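Local coordinates for protein Tae4 (Agrobacterium tumefaciens, PDB 6IJF) that probably acts as a type VI secretion amidase effector, cleaving amide bonds in the peptidoglycan of rival bacteria, at residues T31-Y44 and H68-V82. Numbering follows the deposited sequence.
Sequences TEIGWESFIGNPNY and HRIQKGPYAGKGIEV
In Trp-35 and His-68, CG lies beside the backbone N, anti to the carbonyl carbon (chi1 near -66° in both), which helps bring the two rings together. CB of His-68 meets the six-membered ring of the indole obliquely, 3.5 Å from CZ2 of Trp-35, while NE1 of Trp-35 turns to Arg-69 O at 3.0 Å. That oxygen sits in the indole plane, which fixes the rotation of the ring; Gln-71 NE2 reaches the same oxygen from the opposite face of the carbonyl plane. Methyls add to the packing: CG2 of Val-82 lies at the indole edge, near its plane, 3.6 Å from CH2 of Trp-35, CG2 of Ile-80 approaches the same carbon, and CD1 of Ile-33 covers one indole face.

Tyr-44 and His-68 come from opposite directions, joining OH to NE2 at 3.0 Å. Each of these atoms lies near the plane of the other's ring, though the planes are almost perpendicular. Tyr-44 CE2 sits over the centre of one Phe-38 face, and Phe-38 CE2 lies against the indole face opposite Ile-33 CD1.

At the helix end, Gln-71 N donates to Ile-33 O in a fairly straight bond (158° at the hydrogen). Lys-72 leaves its backbone with CG anti to N (chi1 178°) and passes Gly-34; a bend at chi3 carries NZ to Thr-31 O at 2.8 Å and to OE2 of Glu-36 at 2.7 Å. The latter is a salt bridge on the syn side, though well out of the carboxylate plane. Thr-31 O also accepts from Gly-34 N, so backbone and lysine share it.

Helix 26-33 thus ends in a Schellman motif at Gly-34, joined through Ile-33 O and Thr-31 O to the loop of the antiparallel hairpin 68-69/79-80; strand 68-69 supplies His-68 to an aromatic cluster with Trp-35 and Tyr-44.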
# COMPACT_ATOMS: atom_id res chain seq x y z
N THR C 31 -29.30 -4.87 -6.05
CA THR C 31 -30.46 -5.67 -5.56
C THR C 31 -31.36 -4.76 -4.72
O THR C 31 -32.58 -4.76 -4.94
CB THR C 31 -30.04 -6.94 -4.81
OG1 THR C 31 -29.23 -7.67 -5.74
CG2 THR C 31 -31.22 -7.78 -4.38
N GLU C 32 -30.81 -3.96 -3.81
CA GLU C 32 -31.65 -3.17 -2.89
C GLU C 32 -32.57 -2.27 -3.73
O GLU C 32 -33.74 -2.12 -3.34
CB GLU C 32 -30.83 -2.35 -1.89
CG GLU C 32 -31.69 -1.56 -0.93
CD GLU C 32 -30.92 -0.77 0.10
OE1 GLU C 32 -29.74 -1.13 0.36
OE2 GLU C 32 -31.51 0.17 0.69
N ILE C 33 -32.07 -1.70 -4.83
CA ILE C 33 -32.81 -0.65 -5.59
C ILE C 33 -33.49 -1.25 -6.83
O ILE C 33 -34.17 -0.49 -7.54
CB ILE C 33 -31.90 0.53 -5.96
CG1 ILE C 33 -30.76 0.14 -6.89
CG2 ILE C 33 -31.41 1.21 -4.69
CD1 ILE C 33 -29.98 1.33 -7.42
N GLY C 34 -33.35 -2.55 -7.06
CA GLY C 34 -34.11 -3.25 -8.11
C GLY C 34 -33.41 -3.16 -9.46
O GLY C 34 -34.10 -3.25 -10.48
N TRP C 35 -32.08 -3.05 -9.47
CA TRP C 35 -31.29 -2.94 -10.73
C TRP C 35 -30.50 -4.21 -10.96
O TRP C 35 -29.39 -4.11 -11.52
CB TRP C 35 -30.35 -1.75 -10.66
CG TRP C 35 -31.00 -0.41 -10.64
CD1 TRP C 35 -32.30 -0.09 -10.36
CD2 TRP C 35 -30.32 0.82 -10.90
NE1 TRP C 35 -32.47 1.27 -10.43
CE2 TRP C 35 -31.27 1.85 -10.75
CE3 TRP C 35 -29.00 1.15 -11.23
CZ2 TRP C 35 -30.94 3.19 -10.94
CZ3 TRP C 35 -28.68 2.47 -11.42
CH2 TRP C 35 -29.63 3.48 -11.27
N GLU C 36 -31.01 -5.36 -10.52
CA GLU C 36 -30.28 -6.66 -10.65
C GLU C 36 -29.81 -6.87 -12.09
O GLU C 36 -28.71 -7.40 -12.30
CB GLU C 36 -31.17 -7.86 -10.26
CG GLU C 36 -31.53 -7.91 -8.79
CD GLU C 36 -32.83 -7.20 -8.43
OE1 GLU C 36 -33.10 -6.13 -9.00
OE2 GLU C 36 -33.54 -7.72 -7.56
N SER C 37 -30.60 -6.45 -13.07
CA SER C 37 -30.34 -6.69 -14.51
C SER C 37 -29.14 -5.87 -15.00
O SER C 37 -28.65 -6.21 -16.07
CB SER C 37 -31.58 -6.41 -15.33
OG SER C 37 -31.81 -5.01 -15.42
N PHE C 38 -28.68 -4.85 -14.26
CA PHE C 38 -27.47 -4.06 -14.62
C PHE C 38 -26.19 -4.63 -13.98
O PHE C 38 -25.10 -4.05 -14.24
CB PHE C 38 -27.63 -2.59 -14.23
CG PHE C 38 -28.75 -1.86 -14.92
CD1 PHE C 38 -29.34 -2.34 -16.08
CD2 PHE C 38 -29.20 -0.64 -14.42
CE1 PHE C 38 -30.37 -1.66 -16.70
CE2 PHE C 38 -30.24 0.05 -15.03
CZ PHE C 38 -30.81 -0.46 -16.18
N ILE C 39 -26.27 -5.65 -13.12
CA ILE C 39 -25.07 -6.15 -12.39
C ILE C 39 -24.13 -6.75 -13.44
O ILE C 39 -24.54 -7.68 -14.11
CB ILE C 39 -25.41 -7.17 -11.27
CG1 ILE C 39 -26.34 -6.58 -10.22
CG2 ILE C 39 -24.13 -7.71 -10.63
CD1 ILE C 39 -26.92 -7.59 -9.25
N GLY C 40 -22.94 -6.16 -13.62
CA GLY C 40 -21.93 -6.66 -14.57
C GLY C 40 -22.14 -6.11 -15.97
O GLY C 40 -21.29 -6.42 -16.83
N ASN C 41 -23.18 -5.30 -16.20
CA ASN C 41 -23.32 -4.47 -17.43
C ASN C 41 -22.25 -3.38 -17.36
O ASN C 41 -22.22 -2.60 -16.41
CB ASN C 41 -24.73 -3.88 -17.56
CG ASN C 41 -24.90 -2.84 -18.64
OD1 ASN C 41 -23.98 -2.12 -19.02
ND2 ASN C 41 -26.15 -2.58 -18.96
N PRO C 42 -21.37 -3.27 -18.39
CA PRO C 42 -20.20 -2.39 -18.31
C PRO C 42 -20.55 -0.90 -18.22
O PRO C 42 -19.69 -0.14 -17.81
CB PRO C 42 -19.40 -2.72 -19.57
CG PRO C 42 -20.45 -3.25 -20.54
CD PRO C 42 -21.45 -3.98 -19.67
N ASN C 43 -21.78 -0.51 -18.55
CA ASN C 43 -22.22 0.90 -18.42
C ASN C 43 -22.46 1.23 -16.94
O ASN C 43 -22.64 2.41 -16.65
CB ASN C 43 -23.49 1.19 -19.23
CG ASN C 43 -23.27 0.99 -20.72
OD1 ASN C 43 -23.98 0.21 -21.37
ND2 ASN C 43 -22.25 1.65 -21.25
N TYR C 44 -22.51 0.22 -16.05
CA TYR C 44 -22.90 0.43 -14.63
C TYR C 44 -21.78 0.01 -13.67
O TYR C 44 -22.05 -0.12 -12.45
CB TYR C 44 -24.22 -0.30 -14.38
CG TYR C 44 -25.33 0.32 -15.18
CD1 TYR C 44 -25.96 1.47 -14.74
CD2 TYR C 44 -25.70 -0.21 -16.41
CE1 TYR C 44 -26.96 2.07 -15.49
CE2 TYR C 44 -26.71 0.38 -17.18
CZ TYR C 44 -27.34 1.52 -16.71
OH TYR C 44 -28.33 2.13 -17.42
N HIS C 68 -32.11 8.14 -13.76
CA HIS C 68 -32.72 6.84 -13.40
C HIS C 68 -33.57 6.95 -12.14
O HIS C 68 -33.54 8.01 -11.45
CB HIS C 68 -31.65 5.76 -13.16
CG HIS C 68 -30.87 5.36 -14.36
ND1 HIS C 68 -29.94 6.19 -14.96
CD2 HIS C 68 -30.81 4.19 -15.04
CE1 HIS C 68 -29.37 5.56 -15.97
NE2 HIS C 68 -29.87 4.32 -16.02
N ARG C 69 -34.28 5.87 -11.83
CA ARG C 69 -35.13 5.79 -10.62
C ARG C 69 -34.89 4.46 -9.90
O ARG C 69 -34.59 3.45 -10.57
CB ARG C 69 -36.61 5.97 -10.99
CG ARG C 69 -36.83 7.28 -11.71
CD ARG C 69 -38.19 7.92 -11.47
NE ARG C 69 -38.13 9.36 -11.24
CZ ARG C 69 -37.94 10.30 -12.17
NH1 ARG C 69 -37.73 9.95 -13.43
NH2 ARG C 69 -37.93 11.57 -11.82
N ILE C 70 -35.01 4.51 -8.57
CA ILE C 70 -35.11 3.32 -7.66
C ILE C 70 -36.40 2.59 -8.06
O ILE C 70 -37.46 3.26 -8.17
CB ILE C 70 -35.11 3.76 -6.19
CG1 ILE C 70 -33.78 4.46 -5.83
CG2 ILE C 70 -35.39 2.59 -5.25
CD1 ILE C 70 -33.72 4.95 -4.39
N GLN C 71 -36.28 1.28 -8.32
CA GLN C 71 -37.36 0.43 -8.87
C GLN C 71 -38.00 -0.43 -7.79
O GLN C 71 -38.94 -1.13 -8.12
CB GLN C 71 -36.81 -0.50 -9.96
CG GLN C 71 -36.22 0.24 -11.15
CD GLN C 71 -37.23 1.02 -11.95
OE1 GLN C 71 -38.33 0.53 -12.20
NE2 GLN C 71 -36.88 2.21 -12.40
N LYS C 72 -37.53 -0.38 -6.54
CA LYS C 72 -37.98 -1.32 -5.48
C LYS C 72 -37.82 -0.68 -4.10
O LYS C 72 -36.86 0.14 -3.90
CB LYS C 72 -37.15 -2.61 -5.61
CG LYS C 72 -37.41 -3.70 -4.57
CD LYS C 72 -36.23 -4.67 -4.42
CE LYS C 72 -35.98 -5.43 -5.69
NZ LYS C 72 -34.79 -6.30 -5.58
N GLY C 73 -38.75 -1.00 -3.19
CA GLY C 73 -38.59 -0.79 -1.75
C GLY C 73 -39.22 0.53 -1.30
O GLY C 73 -39.95 1.16 -2.06
N PRO C 74 -38.95 0.99 -0.07
CA PRO C 74 -39.58 2.19 0.46
C PRO C 74 -39.31 3.46 -0.38
O PRO C 74 -40.09 4.36 -0.27
CB PRO C 74 -39.03 2.33 1.88
CG PRO C 74 -38.42 0.97 2.21
CD PRO C 74 -38.03 0.36 0.89
N TYR C 75 -38.26 3.48 -1.23
CA TYR C 75 -37.84 4.67 -2.01
C TYR C 75 -38.07 4.44 -3.51
O TYR C 75 -37.53 5.23 -4.35
CB TYR C 75 -36.39 5.05 -1.68
CG TYR C 75 -36.19 5.26 -0.20
CD1 TYR C 75 -36.60 6.43 0.42
CD2 TYR C 75 -35.66 4.25 0.59
CE1 TYR C 75 -36.44 6.62 1.78
CE2 TYR C 75 -35.52 4.42 1.96
CZ TYR C 75 -35.92 5.59 2.56
OH TYR C 75 -35.79 5.70 3.90
N ALA C 76 -38.90 3.46 -3.87
CA ALA C 76 -39.30 3.22 -5.28
C ALA C 76 -39.81 4.54 -5.89
O ALA C 76 -40.51 5.28 -5.20
CB ALA C 76 -40.32 2.12 -5.39
N GLY C 77 -39.40 4.85 -7.11
CA GLY C 77 -39.78 6.10 -7.81
C GLY C 77 -38.81 7.24 -7.55
O GLY C 77 -38.84 8.18 -8.35
N LYS C 78 -37.99 7.22 -6.49
CA LYS C 78 -37.08 8.37 -6.22
C LYS C 78 -35.93 8.37 -7.23
O LYS C 78 -35.58 7.30 -7.73
CB LYS C 78 -36.58 8.33 -4.77
CG LYS C 78 -37.66 8.47 -3.72
CD LYS C 78 -38.27 9.87 -3.71
CE LYS C 78 -39.19 10.07 -2.53
NZ LYS C 78 -39.91 11.35 -2.64
N GLY C 79 -35.36 9.54 -7.53
CA GLY C 79 -34.35 9.71 -8.60
C GLY C 79 -32.93 9.34 -8.17
O GLY C 79 -32.56 9.60 -7.00
N ILE C 80 -32.18 8.70 -9.07
CA ILE C 80 -30.73 8.34 -8.95
C ILE C 80 -30.03 8.98 -10.15
O ILE C 80 -30.42 8.67 -11.29
CB ILE C 80 -30.48 6.81 -8.98
CG1 ILE C 80 -31.07 6.04 -7.79
CG2 ILE C 80 -29.00 6.51 -9.15
CD1 ILE C 80 -30.78 6.61 -6.45
N GLU C 81 -28.99 9.77 -9.92
CA GLU C 81 -28.09 10.21 -11.03
C GLU C 81 -26.91 9.24 -11.10
O GLU C 81 -26.20 9.09 -10.07
CB GLU C 81 -27.64 11.65 -10.81
CG GLU C 81 -26.75 12.20 -11.92
CD GLU C 81 -27.30 11.93 -13.32
OE1 GLU C 81 -28.32 12.53 -13.69
OE2 GLU C 81 -26.72 11.08 -14.05
N VAL C 82 -26.70 8.61 -12.24
CA VAL C 82 -25.64 7.56 -12.38
C VAL C 82 -24.32 8.20 -12.80
O VAL C 82 -23.28 7.54 -12.62
CB VAL C 82 -26.07 6.45 -13.35
CG1 VAL C 82 -24.93 5.55 -13.79
CG2 VAL C 82 -27.22 5.64 -12.76